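Local atomic coordinates of antifreeze protein type II (Clupea harengus, PDB entry 2PY2), a protein that probably protects herring from freezing by binding ice in a calcium-dependent way, through a fold of the C-type lectin family. Residues A[16-21]-A[60-65]; A[23-28]-A[65-70]; A[40-45]-A[49-54]; A[73-78]-A[100-105]. All coordinates share one frame; numbering follows the deposited sequence.

Overall arrangement
From the N terminus, strand 14-20 opens contact 1 and helix 25-33 opens contact 2. Before either closes, contact 3 forms and is complete, joining the loop at 40-45 to helix 45-52, so it is nested inside both. Contact 1 then closes at 60-65 and contact 2 at 65-70; the two cross and share Gly65, with strand 62-64 running into strand 66-67. Contact 4 follows in series, between strand 76-77 and strand 101-106. Contacts 1 and 4 reach the same mixed sheet through neighbouring strands, while contacts 2 and 4 share the small two-stranded sheet and are joined by the disulfide Cys69-Cys100.

Contact 1. Residues A[16-21]-A[60-65]; sequences FLFNPL and IPSWIG
Phe18 meets Ser62 with the edge of its ring, while Ile60 approaches obliquely. With CG anti to the backbone N (chi1 174°), the ring leaves its strand and stretches across to the other segment. Ser62 OG lies at the ring edge, in its plane, 3.4 Å from Phe18 CE1. Ile60 CD1 is 4.1 Å from Phe18 CZ, and these two side chains cross at about a right angle. One face of the ring has Pro20 N of its own strand 4.0 Å above the plane, offset toward the rim.

Strands 14-20 and 62-64 do not pair with each other. Both flank strand 121-128 of the C-type lectin sheet, the first antiparallel and the second parallel to it, and Phe18 bridges that intervening strand while touching its Ser122 and Ile124. Thr55 touches both Phe18 and Ser62.

Ser62 OG donates its proton to Ile60 O at 2.8 Å, with the donor above the carbonyl plane at a C=O...donor angle of 137°. This bond fixes the hydroxyl rotation within its own segment. Because the proton is directed to Ile60 O, the oxygen itself can face the weakly positive C-H rim of Phe18, which is consistent with a mild electrostatic attraction added to the apolar contact with Ile60.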
loop_
_atom_site.group_PDB
_atom_site.type_symbol
_atom_site.label_atom_id
_atom_site.label_comp_id
_atom_site.label_asym_id
_atom_site.label_seq_id
_atom_site.Cartn_x
_atom_site.Cartn_y
_atom_site.Cartn_z
ATOM N N PHE A 16 2.814 -0.191 -11.641
ATOM C CA PHE A 16 2.102 0.446 -10.541
ATOM C C PHE A 16 1.044 1.424 -11.009
ATOM O O PHE A 16 1.156 2.018 -12.086
ATOM C CB PHE A 16 3.097 1.191 -9.652
ATOM C CG PHE A 16 4.073 0.296 -8.952
ATOM C CD1 PHE A 16 3.843 -0.121 -7.643
ATOM C CD2 PHE A 16 5.227 -0.131 -9.598
ATOM C CE1 PHE A 16 4.748 -0.944 -6.993
ATOM C CE2 PHE A 16 6.144 -0.959 -8.953
ATOM C CZ PHE A 16 5.906 -1.367 -7.650
ATOM N N LEU A 17 0.016 1.596 -10.186
ATOM C CA LEU A 17 -1.049 2.523 -10.507
ATOM C C LEU A 17 -1.594 3.154 -9.240
ATOM O O LEU A 17 -1.804 2.473 -8.234
ATOM C CB LEU A 17 -2.187 1.816 -11.247
ATOM C CG LEU A 17 -3.354 2.721 -11.656
ATOM C CD1 LEU A 17 -2.881 3.722 -12.702
ATOM C CD2 LEU A 17 -4.488 1.886 -12.221
ATOM N N PHE A 18 -1.793 4.467 -9.297
ATOM C CA PHE A 18 -2.351 5.217 -8.186
ATOM C C PHE A 18 -3.842 5.336 -8.468
ATOM O O PHE A 18 -4.244 5.838 -9.524
ATOM C CB PHE A 18 -1.730 6.620 -8.101
ATOM C CG PHE A 18 -2.365 7.509 -7.057
ATOM C CD1 PHE A 18 -2.205 7.244 -5.697
ATOM C CD2 PHE A 18 -3.118 8.615 -7.433
ATOM C CE1 PHE A 18 -2.787 8.072 -4.728
ATOM C CE2 PHE A 18 -3.704 9.453 -6.472
ATOM C CZ PHE A 18 -3.538 9.180 -5.116
ATOM N N ASN A 19 -4.655 4.837 -7.544
ATOM C CA ASN A 19 -6.107 4.907 -7.672
ATOM C C ASN A 19 -6.557 6.020 -6.731
ATOM O O ASN A 19 -6.539 5.855 -5.515
ATOM C CB ASN A 19 -6.724 3.565 -7.265
ATOM C CG ASN A 19 -8.231 3.558 -7.364
ATOM O OD1 ASN A 19 -8.839 4.511 -7.844
ATOM N ND2 ASN A 19 -8.847 2.470 -6.907
ATOM N N PRO A 20 -6.962 7.180 -7.278
ATOM C CA PRO A 20 -7.395 8.278 -6.411
ATOM C C PRO A 20 -8.744 8.086 -5.720
ATOM O O PRO A 20 -9.054 8.792 -4.764
ATOM C CB PRO A 20 -7.383 9.482 -7.352
ATOM C CG PRO A 20 -7.792 8.869 -8.656
ATOM C CD PRO A 20 -6.986 7.588 -8.697
ATOM N N LEU A 21 -9.534 7.127 -6.186
ATOM C CA LEU A 21 -10.844 6.875 -5.595
ATOM C C LEU A 21 -10.736 6.546 -4.104
ATOM O O LEU A 21 -9.908 5.732 -3.712
ATOM C CB LEU A 21 -11.519 5.729 -6.342
ATOM C CG LEU A 21 -12.957 5.373 -5.970
ATOM C CD1 LEU A 21 -13.839 6.615 -5.981
ATOM C CD2 LEU A 21 -13.466 4.331 -6.973
ATOM N N ILE A 60 -0.278 12.080 -1.176
ATOM C CA ILE A 60 -1.569 11.697 -0.627
ATOM C C ILE A 60 -1.582 10.353 0.097
ATOM O O ILE A 60 -1.127 9.344 -0.453
ATOM C CB ILE A 60 -2.622 11.672 -1.761
ATOM C CG1 ILE A 60 -2.702 13.054 -2.413
ATOM C CG2 ILE A 60 -3.993 11.296 -1.215
ATOM C CD1 ILE A 60 -3.420 13.064 -3.752
ATOM N N PRO A 61 -2.088 10.333 1.345
ATOM C CA PRO A 61 -2.185 9.116 2.172
ATOM C C PRO A 61 -2.877 8.037 1.339
ATOM O O PRO A 61 -3.948 8.273 0.770
ATOM C CB PRO A 61 -3.031 9.573 3.347
ATOM C CG PRO A 61 -2.585 10.991 3.529
ATOM C CD PRO A 61 -2.559 11.511 2.099
ATOM N N SER A 62 -2.278 6.852 1.280
ATOM C CA SER A 62 -2.813 5.782 0.447
ATOM C C SER A 62 -2.706 4.381 1.060
ATOM O O SER A 62 -1.780 4.087 1.805
ATOM C CB SER A 62 -2.064 5.769 -0.889
ATOM O OG SER A 62 -2.144 7.019 -1.560
ATOM N N TRP A 63 -3.670 3.528 0.733
ATOM C CA TRP A 63 -3.656 2.142 1.194
ATOM C C TRP A 63 -2.623 1.356 0.389
ATOM O O TRP A 63 -2.475 1.576 -0.817
ATOM C CB TRP A 63 -5.003 1.467 0.913
ATOM C CG TRP A 63 -6.109 1.818 1.819
ATOM C CD1 TRP A 63 -7.354 2.245 1.462
ATOM C CD2 TRP A 63 -6.114 1.695 3.238
ATOM N NE1 TRP A 63 -8.135 2.397 2.576
ATOM C CE2 TRP A 63 -7.401 2.061 3.682
ATOM C CE3 TRP A 63 -5.156 1.305 4.181
ATOM C CZ2 TRP A 63 -7.760 2.049 5.031
ATOM C CZ3 TRP A 63 -5.513 1.293 5.525
ATOM C CH2 TRP A 63 -6.804 1.662 5.933
ATOM N N ILE A 64 -1.911 0.453 1.057
ATOM C CA ILE A 64 -1.011 -0.455 0.380
ATOM C C ILE A 64 -1.458 -1.850 0.844
ATOM O O ILE A 64 -2.270 -1.965 1.761
ATOM C CB ILE A 64 0.499 -0.176 0.638
ATOM C CG1 ILE A 64 0.811 -0.035 2.118
ATOM C CG2 ILE A 64 0.909 1.064 -0.154
ATOM C CD1 ILE A 64 2.316 0.151 2.363
ATOM N N GLY A 65 -0.939 -2.896 0.218
ATOM C CA GLY A 65 -1.420 -4.238 0.516
ATOM C C GLY A 65 -0.961 -5.053 1.699
ATOM O O GLY A 65 -0.938 -6.282 1.604
#

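Contact 2. Residues A[23-28]-A[65-70]; sequences LHWADA and GGTDCQ
Trp25 and Thr67 meet with their side chains crossing at about a right angle. From its CB, which points toward the other segment, Trp25 carries CG anti to the backbone N (chi1 -166°), sending the ring out from the first turn of helix 25-33. On the pyrrole side NE1 is hydrogen-bonded to Ile64 O, just before segment 65-70, and this bond restrains the rotation of the indole. Beyond it the Thr67 methyl sits 3.5 Å above the ring plane, offset toward the rim. CE2 is 3.8 Å from Thr67 CG2, and CZ2 closes to 3.6 Å from the same methyl. At the ring edge, near its plane, CZ2 is 4.2 Å from Gly65 CA. At the far end CH2 is 4.1 Å from Thr67 CG2.

The other branch of Thr67 serves its own segment: Cys69 N makes a weak, nearly straight hydrogen bond to Thr67 OG1 (3.4 Å, 170°). Methyl and hydroxyl are thus divided between the indole and the backbone turn leading to Cys69, whose SG is in disulfide linkage with Cys100.

Within the lectin-like fold the indole forms an edge-to-face pair with Trp63 and touches Leu39, Cys101 and Met78, so this one side chain of helix 25-33 reaches strands 38-39, 62-64, 66-67 and 101-106.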
loop_
_atom_site.group_PDB
_atom_site.type_symbol
_atom_site.label_atom_id
_atom_site.label_comp_id
_atom_site.label_asym_id
_atom_site.label_seq_id
_atom_site.Cartn_x
_atom_site.Cartn_y
_atom_site.Cartn_z
ATOM N N LEU A 23 -11.671 4.673 -1.062
ATOM C CA LEU A 23 -12.296 3.385 -0.767
ATOM C C LEU A 23 -11.735 2.766 0.500
ATOM O O LEU A 23 -10.581 3.036 0.857
ATOM C CB LEU A 23 -12.005 2.413 -1.905
ATOM C CG LEU A 23 -12.444 2.816 -3.310
ATOM C CD1 LEU A 23 -11.736 1.948 -4.340
ATOM C CD2 LEU A 23 -13.951 2.666 -3.411
ATOM N N HIS A 24 -12.518 1.925 1.179
ATOM C CA HIS A 24 -11.934 1.279 2.345
ATOM C C HIS A 24 -10.982 0.210 1.814
ATOM O O HIS A 24 -10.995 -0.103 0.626
ATOM C CB HIS A 24 -12.982 0.719 3.349
ATOM C CG HIS A 24 -13.961 -0.273 2.796
ATOM N ND1 HIS A 24 -13.592 -1.346 2.016
ATOM C CD2 HIS A 24 -15.284 -0.431 3.048
ATOM C CE1 HIS A 24 -14.640 -2.126 1.816
ATOM N NE2 HIS A 24 -15.680 -1.593 2.433
ATOM N N TRP A 25 -10.143 -0.339 2.681
ATOM C CA TRP A 25 -9.131 -1.299 2.252
ATOM C C TRP A 25 -9.617 -2.455 1.390
ATOM O O TRP A 25 -9.018 -2.761 0.356
ATOM C CB TRP A 25 -8.373 -1.832 3.471
ATOM C CG TRP A 25 -7.102 -2.557 3.108
ATOM C CD1 TRP A 25 -5.832 -2.032 3.061
ATOM C CD2 TRP A 25 -6.983 -3.931 2.734
ATOM N NE1 TRP A 25 -4.933 -3.011 2.687
ATOM C CE2 TRP A 25 -5.616 -4.181 2.478
ATOM C CE3 TRP A 25 -7.905 -4.982 2.587
ATOM C CZ2 TRP A 25 -5.145 -5.444 2.085
ATOM C CZ3 TRP A 25 -7.435 -6.232 2.195
ATOM C CH2 TRP A 25 -6.070 -6.450 1.950
ATOM N N ALA A 26 -10.696 -3.104 1.813
ATOM C CA ALA A 26 -11.245 -4.231 1.070
ATOM C C ALA A 26 -11.708 -3.831 -0.332
ATOM O O ALA A 26 -11.430 -4.547 -1.298
ATOM C CB ALA A 26 -12.401 -4.866 1.855
ATOM N N ASP A 27 -12.407 -2.704 -0.446
ATOM C CA ASP A 27 -12.864 -2.232 -1.759
ATOM C C ASP A 27 -11.664 -1.856 -2.635
ATOM O O ASP A 27 -11.681 -2.064 -3.845
ATOM C CB ASP A 27 -13.806 -1.025 -1.621
ATOM C CG ASP A 27 -15.241 -1.429 -1.284
ATOM O OD1 ASP A 27 -15.559 -2.637 -1.354
ATOM O OD2 ASP A 27 -16.059 -0.535 -0.960
ATOM N N ALA A 28 -10.623 -1.299 -2.015
ATOM C CA ALA A 28 -9.407 -0.929 -2.739
ATOM C C ALA A 28 -8.748 -2.181 -3.325
ATOM O O ALA A 28 -8.297 -2.190 -4.474
ATOM C CB ALA A 28 -8.435 -0.221 -1.796
ATOM N N GLY A 65 -0.939 -2.896 0.218
ATOM C CA GLY A 65 -1.420 -4.238 0.516
ATOM C C GLY A 65 -0.961 -5.053 1.699
ATOM O O GLY A 65 -0.938 -6.282 1.604
ATOM N N GLY A 66 -0.627 -4.403 2.807
ATOM C CA GLY A 66 -0.160 -5.152 3.961
ATOM C C GLY A 66 -1.087 -5.074 5.151
ATOM O O GLY A 66 -1.745 -4.060 5.364
ATOM N N THR A 67 -1.166 -6.162 5.916
ATOM C CA THR A 67 -2.007 -6.187 7.107
ATOM C C THR A 67 -1.542 -7.274 8.070
ATOM O O THR A 67 -0.835 -8.196 7.672
ATOM C CB THR A 67 -3.511 -6.478 6.783
ATOM O OG1 THR A 67 -3.749 -7.888 6.856
ATOM C CG2 THR A 67 -3.896 -5.990 5.386
ATOM N N ASP A 68 -1.918 -7.136 9.343
ATOM C CA ASP A 68 -1.621 -8.153 10.356
ATOM C C ASP A 68 -2.982 -8.408 11.018
ATOM O O ASP A 68 -3.093 -8.561 12.231
ATOM C CB ASP A 68 -0.555 -7.662 11.375
ATOM C CG ASP A 68 -1.081 -6.626 12.364
ATOM O OD1 ASP A 68 -1.962 -5.815 12.009
ATOM O OD2 ASP A 68 -0.582 -6.610 13.520
ATOM N N CYS A 69 -4.016 -8.461 10.175
ATOM C CA CYS A 69 -5.391 -8.644 10.627
ATOM C C CYS A 69 -5.755 -10.033 11.128
ATOM O O CYS A 69 -6.784 -10.197 11.793
ATOM C CB CYS A 69 -6.376 -8.250 9.523
ATOM S SG CYS A 69 -6.316 -6.500 9.001
ATOM N N GLN A 70 -4.951 -11.037 10.805
ATOM C CA GLN A 70 -5.256 -12.382 11.285
ATOM C C GLN A 70 -4.696 -12.572 12.690
ATOM O O GLN A 70 -5.438 -12.844 13.637
ATOM C CB GLN A 70 -4.667 -13.442 10.351
ATOM C CG GLN A 70 -5.293 -13.469 8.972
ATOM C CD GLN A 70 -4.766 -12.376 8.074
ATOM O OE1 GLN A 70 -3.603 -11.972 8.180
ATOM N NE2 GLN A 70 -5.609 -11.906 7.165
#

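Contact 3. Residues A[40-45]-A[49-54]; sequences ASIHSL and TFVKEL
Ile42 holds CG1 beside its backbone N (chi1 -64°) and extends the chain to CD1, while Val51 places CG2 between its own backbone N and carbonyl carbon; the two methyls meet at 3.7 Å between Ile42 CD1 and Val51 CG2. The motif is an N-capped helix packed on the loop that leads into it, here helix 45-52 of the C-type lectin fold. Ser44 is the N-cap, and its OG is hydrogen-bonded to Glu47 N. Ile42 and Val51 both also touch Met104 of strand 101-106, so the helix and its incoming loop cover one residue of the main sheet together.

At the exposed side of the helix, Thr49 N donates to Leu45 O in a regular i to i+4 bond of 2.8 Å, with an N-H...O angle of 159°. Thr49 OG1 lies beside the same carbonyl, 3.0 Å from Leu45 O, but the destination of its proton is not settled. Leu45 CD1 comes within 4.1 Å of Thr49 OG1.

Inside the loop, His43 NE2 donates to Ser41 OG at 2.8 Å, the oxygen standing 32° out of the imidazole plane.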
loop_
_atom_site.group_PDB
_atom_site.type_symbol
_atom_site.label_atom_id
_atom_site.label_comp_id
_atom_site.label_asym_id
_atom_site.label_seq_id
_atom_site.Cartn_x
_atom_site.Cartn_y
_atom_site.Cartn_z
ATOM N N ALA A 40 -0.416 -2.701 -3.630
ATOM C CA ALA A 40 1.033 -2.852 -3.706
ATOM C C ALA A 40 1.808 -3.238 -2.466
ATOM O O ALA A 40 1.441 -2.887 -1.356
ATOM C CB ALA A 40 1.643 -1.579 -4.290
ATOM N N SER A 41 2.873 -4.008 -2.677
ATOM C CA SER A 41 3.776 -4.370 -1.590
ATOM C C SER A 41 4.995 -3.489 -1.900
ATOM O O SER A 41 5.217 -3.124 -3.066
ATOM C CB SER A 41 4.154 -5.860 -1.633
ATOM O OG SER A 41 4.790 -6.224 -2.850
ATOM N N ILE A 42 5.751 -3.125 -0.871
ATOM C CA ILE A 42 6.933 -2.271 -1.025
ATOM C C ILE A 42 8.103 -2.996 -0.357
ATOM O O ILE A 42 7.989 -3.452 0.782
ATOM C CB ILE A 42 6.676 -0.884 -0.386
ATOM C CG1 ILE A 42 5.532 -0.191 -1.146
ATOM C CG2 ILE A 42 7.942 -0.024 -0.459
ATOM C CD1 ILE A 42 5.193 1.210 -0.662
ATOM N N HIS A 43 9.230 -3.090 -1.059
ATOM C CA HIS A 43 10.378 -3.841 -0.554
ATOM C C HIS A 43 11.714 -3.116 -0.428
ATOM O O HIS A 43 12.738 -3.747 -0.148
ATOM C CB HIS A 43 10.565 -5.068 -1.442
ATOM C CG HIS A 43 9.332 -5.905 -1.558
ATOM N ND1 HIS A 43 8.917 -6.755 -0.558
ATOM C CD2 HIS A 43 8.392 -5.976 -2.531
ATOM C CE1 HIS A 43 7.771 -7.315 -0.907
ATOM N NE2 HIS A 43 7.430 -6.859 -2.100
ATOM N N SER A 44 11.716 -1.808 -0.634
ATOM C CA SER A 44 12.958 -1.041 -0.521
ATOM C C SER A 44 12.643 0.439 -0.527
ATOM O O SER A 44 11.550 0.849 -0.917
ATOM C CB SER A 44 13.887 -1.348 -1.698
ATOM O OG SER A 44 13.357 -0.817 -2.905
ATOM N N LEU A 45 13.611 1.245 -0.104
ATOM C CA LEU A 45 13.421 2.685 -0.094
ATOM C C LEU A 45 13.258 3.158 -1.532
ATOM O O LEU A 45 12.501 4.078 -1.813
ATOM C CB LEU A 45 14.631 3.378 0.531
ATOM C CG LEU A 45 14.560 4.906 0.497
ATOM C CD1 LEU A 45 13.371 5.412 1.291
ATOM C CD2 LEU A 45 15.825 5.455 1.075
ATOM N N THR A 49 10.164 5.317 -2.762
ATOM C CA THR A 49 10.297 6.611 -3.411
ATOM C C THR A 49 9.545 6.634 -4.740
ATOM O O THR A 49 8.838 7.599 -5.046
ATOM C CB THR A 49 11.787 6.938 -3.616
ATOM O OG1 THR A 49 12.409 7.032 -2.329
ATOM C CG2 THR A 49 11.968 8.250 -4.366
ATOM N N PHE A 50 9.677 5.563 -5.517
ATOM C CA PHE A 50 8.990 5.473 -6.798
ATOM C C PHE A 50 7.480 5.580 -6.620
ATOM O O PHE A 50 6.808 6.300 -7.358
ATOM C CB PHE A 50 9.307 4.152 -7.501
ATOM C CG PHE A 50 8.579 3.984 -8.804
ATOM C CD1 PHE A 50 9.069 4.568 -9.969
ATOM C CD2 PHE A 50 7.372 3.294 -8.856
ATOM C CE1 PHE A 50 8.364 4.471 -11.172
ATOM C CE2 PHE A 50 6.658 3.191 -10.049
ATOM C CZ PHE A 50 7.154 3.781 -11.208
ATOM N N VAL A 51 6.939 4.858 -5.644
ATOM C CA VAL A 51 5.502 4.910 -5.422
ATOM C C VAL A 51 5.084 6.281 -4.902
ATOM O O VAL A 51 4.032 6.793 -5.283
ATOM C CB VAL A 51 5.039 3.800 -4.448
ATOM C CG1 VAL A 51 5.313 2.434 -5.057
ATOM C CG2 VAL A 51 5.747 3.934 -3.132
ATOM N N LYS A 52 5.900 6.891 -4.046
ATOM C CA LYS A 52 5.556 8.218 -3.552
ATOM C C LYS A 52 5.432 9.192 -4.720
ATOM O O LYS A 52 4.604 10.092 -4.694
ATOM C CB LYS A 52 6.604 8.725 -2.558
ATOM C CG LYS A 52 6.446 8.127 -1.168
ATOM C CD LYS A 52 7.415 8.750 -0.174
ATOM C CE LYS A 52 7.141 8.247 1.238
ATOM N NZ LYS A 52 8.121 8.804 2.219
ATOM N N GLU A 53 6.244 9.001 -5.754
ATOM C CA GLU A 53 6.192 9.884 -6.916
ATOM C C GLU A 53 4.910 9.710 -7.728
ATOM O O GLU A 53 4.639 10.482 -8.641
ATOM C CB GLU A 53 7.414 9.661 -7.809
ATOM C CG GLU A 53 8.717 10.026 -7.128
ATOM C CD GLU A 53 9.927 9.745 -7.988
ATOM O OE1 GLU A 53 10.061 8.600 -8.477
ATOM O OE2 GLU A 53 10.746 10.670 -8.166
ATOM N N LEU A 54 4.118 8.698 -7.392
ATOM C CA LEU A 54 2.858 8.461 -8.087
ATOM C C LEU A 54 1.691 9.100 -7.340
ATOM O O LEU A 54 0.573 9.152 -7.861
ATOM C CB LEU A 54 2.581 6.959 -8.207
ATOM C CG LEU A 54 3.517 6.104 -9.050
ATOM C CD1 LEU A 54 3.002 4.676 -9.078
ATOM C CD2 LEU A 54 3.591 6.670 -10.455
#

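Contact 4. Residues A[73-78]-A[100-105]; sequences TRWFWM and CCIQMN
The nearest CA atoms of the two segments, those of Trp75 and Cys100, are 9.1 Å apart, and no hydrogen bond joins the segments. Strand 66-67 mediates between their backbones: the Thr67 backbone is hydrogen-bonded to Phe76 of the small two-stranded sheet, and that of Gly66 to Ile102 of the main sheet. In a C-type lectin fold this places residues 73-78 in the long loop region that links, along the chain, the neighbouring strands 62-64 and 101-106.

Ile102 points its CB toward the other segment and lies obliquely to the indole of Trp75. Its CG1 is 3.6 Å from Trp75 CZ3, and its CD1 is 3.9 Å from Trp75 CE3, so the CG1-CD1 arm of the isoleucine rests near the benzo part of the ring. Trp75 achieves this by holding CG anti to its carbonyl carbon (chi1 -59°), bringing the ring end nearer than the CB direction alone would. Trp75 also touches Asp114, one of the calcium ligands, and its side chain is about 8 Å from the ion.

A second indole approaches more loosely, with Trp77 CH2 4.4 Å from Ile102 CD1. Beside the isoleucine, Trp75 CZ3 also stands 3.7 Å from Cys100 O.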
loop_
_atom_site.group_PDB
_atom_site.type_symbol
_atom_site.label_atom_id
_atom_site.label_comp_id
_atom_site.label_asym_id
_atom_site.label_seq_id
_atom_site.Cartn_x
_atom_site.Cartn_y
_atom_site.Cartn_z
ATOM N N THR A 73 0.884 -8.696 14.985
ATOM C CA THR A 73 2.322 -8.666 14.717
ATOM C C THR A 73 2.794 -9.566 13.579
ATOM O O THR A 73 3.978 -9.589 13.249
ATOM C CB THR A 73 3.159 -8.989 15.979
ATOM O OG1 THR A 73 3.164 -10.400 16.216
ATOM C CG2 THR A 73 2.585 -8.277 17.189
ATOM N N ARG A 74 1.878 -10.303 12.963
ATOM C CA ARG A 74 2.262 -11.161 11.848
ATOM C C ARG A 74 1.767 -10.482 10.581
ATOM O O ARG A 74 0.596 -10.599 10.224
ATOM C CB ARG A 74 1.633 -12.547 11.982
ATOM C CG ARG A 74 1.804 -13.161 13.366
ATOM C CD ARG A 74 3.262 -13.190 13.810
ATOM N NE ARG A 74 4.112 -13.922 12.879
ATOM C CZ ARG A 74 5.404 -14.168 13.078
ATOM N NH1 ARG A 74 6.005 -13.738 14.180
ATOM N NH2 ARG A 74 6.098 -14.852 12.177
ATOM N N TRP A 75 2.674 -9.781 9.911
ATOM C CA TRP A 75 2.359 -9.039 8.700
ATOM C C TRP A 75 2.478 -9.801 7.389
ATOM O O TRP A 75 3.444 -10.529 7.156
ATOM C CB TRP A 75 3.246 -7.795 8.630
ATOM C CG TRP A 75 3.057 -6.904 9.806
ATOM C CD1 TRP A 75 3.713 -6.974 11.001
ATOM C CD2 TRP A 75 2.081 -5.871 9.942
ATOM N NE1 TRP A 75 3.201 -6.052 11.878
ATOM C CE2 TRP A 75 2.195 -5.360 11.254
ATOM C CE3 TRP A 75 1.112 -5.331 9.087
ATOM C CZ2 TRP A 75 1.376 -4.335 11.733
ATOM C CZ3 TRP A 75 0.294 -4.312 9.562
ATOM C CH2 TRP A 75 0.433 -3.826 10.876
ATOM N N PHE A 76 1.487 -9.606 6.522
ATOM C CA PHE A 76 1.467 -10.260 5.221
ATOM C C PHE A 76 1.107 -9.261 4.130
ATOM O O PHE A 76 0.340 -8.325 4.372
ATOM C CB PHE A 76 0.422 -11.375 5.201
ATOM C CG PHE A 76 0.708 -12.489 6.156
ATOM C CD1 PHE A 76 1.633 -13.478 5.835
ATOM C CD2 PHE A 76 0.073 -12.540 7.381
ATOM C CE1 PHE A 76 1.918 -14.507 6.730
ATOM C CE2 PHE A 76 0.351 -13.566 8.290
ATOM C CZ PHE A 76 1.275 -14.550 7.961
ATOM N N TRP A 77 1.682 -9.470 2.947
ATOM C CA TRP A 77 1.396 -8.663 1.764
ATOM C C TRP A 77 0.397 -9.501 0.972
ATOM O O TRP A 77 0.526 -10.721 0.914
ATOM C CB TRP A 77 2.644 -8.468 0.902
ATOM C CG TRP A 77 3.654 -7.507 1.429
ATOM C CD1 TRP A 77 4.963 -7.774 1.704
ATOM C CD2 TRP A 77 3.471 -6.102 1.669
ATOM N NE1 TRP A 77 5.610 -6.626 2.091
ATOM C CE2 TRP A 77 4.719 -5.584 2.080
ATOM C CE3 TRP A 77 2.377 -5.232 1.572
ATOM C CZ2 TRP A 77 4.905 -4.229 2.396
ATOM C CZ3 TRP A 77 2.562 -3.881 1.885
ATOM C CH2 TRP A 77 3.820 -3.397 2.293
ATOM N N MET A 78 -0.578 -8.854 0.347
ATOM C CA MET A 78 -1.587 -9.571 -0.425
ATOM C C MET A 78 -1.030 -10.294 -1.650
ATOM O O MET A 78 -1.658 -11.226 -2.152
ATOM C CB MET A 78 -2.701 -8.619 -0.862
ATOM C CG MET A 78 -3.599 -8.174 0.267
ATOM S SD MET A 78 -4.363 -9.572 1.146
ATOM C CE MET A 78 -5.513 -10.149 -0.104
ATOM N N CYS A 100 -5.520 -2.750 11.607
ATOM C CA CYS A 100 -4.558 -3.682 11.043
ATOM C C CYS A 100 -4.138 -3.588 9.577
ATOM O O CYS A 100 -3.391 -4.447 9.105
ATOM C CB CYS A 100 -5.058 -5.104 11.348
ATOM S SG CYS A 100 -6.724 -5.444 10.679
ATOM N N CYS A 101 -4.590 -2.552 8.866
ATOM C CA CYS A 101 -4.252 -2.364 7.454
ATOM C C CYS A 101 -3.200 -1.264 7.312
ATOM O O CYS A 101 -3.285 -0.251 7.993
ATOM C CB CYS A 101 -5.518 -1.991 6.671
ATOM S SG CYS A 101 -6.626 -3.417 6.402
ATOM N N ILE A 102 -2.217 -1.461 6.434
ATOM C CA ILE A 102 -1.150 -0.459 6.270
ATOM C C ILE A 102 -1.499 0.691 5.341
ATOM O O ILE A 102 -1.872 0.482 4.190
ATOM C CB ILE A 102 0.166 -1.079 5.741
ATOM C CG1 ILE A 102 0.661 -2.170 6.692
ATOM C CG2 ILE A 102 1.251 0.007 5.643
ATOM C CD1 ILE A 102 1.950 -2.847 6.225
ATOM N N GLN A 103 -1.346 1.904 5.857
ATOM C CA GLN A 103 -1.592 3.127 5.107
ATOM C C GLN A 103 -0.235 3.818 4.979
ATOM O O GLN A 103 0.494 3.926 5.969
ATOM C CB GLN A 103 -2.538 4.051 5.881
ATOM C CG GLN A 103 -2.903 5.300 5.108
ATOM C CD GLN A 103 -3.682 6.317 5.931
ATOM O OE1 GLN A 103 -4.000 7.388 5.436
ATOM N NE2 GLN A 103 -3.983 5.988 7.191
ATOM N N MET A 104 0.109 4.275 3.779
ATOM C CA MET A 104 1.380 4.984 3.585
ATOM C C MET A 104 1.127 6.494 3.404
ATOM O O MET A 104 -0.026 6.934 3.329
ATOM C CB MET A 104 2.138 4.428 2.370
ATOM C CG MET A 104 1.563 4.811 1.010
ATOM S SD MET A 104 2.660 4.310 -0.349
ATOM C CE MET A 104 3.867 5.692 -0.324
ATOM N N ASN A 105 2.202 7.287 3.334
ATOM C CA ASN A 105 2.080 8.746 3.182
ATOM C C ASN A 105 1.281 9.382 4.319
ATOM O O ASN A 105 0.552 10.345 4.102
ATOM C CB ASN A 105 1.390 9.105 1.861
ATOM C CG ASN A 105 2.358 9.209 0.697
ATOM O OD1 ASN A 105 1.941 9.271 -0.469
ATOM N ND2 ASN A 105 3.651 9.242 0.999
#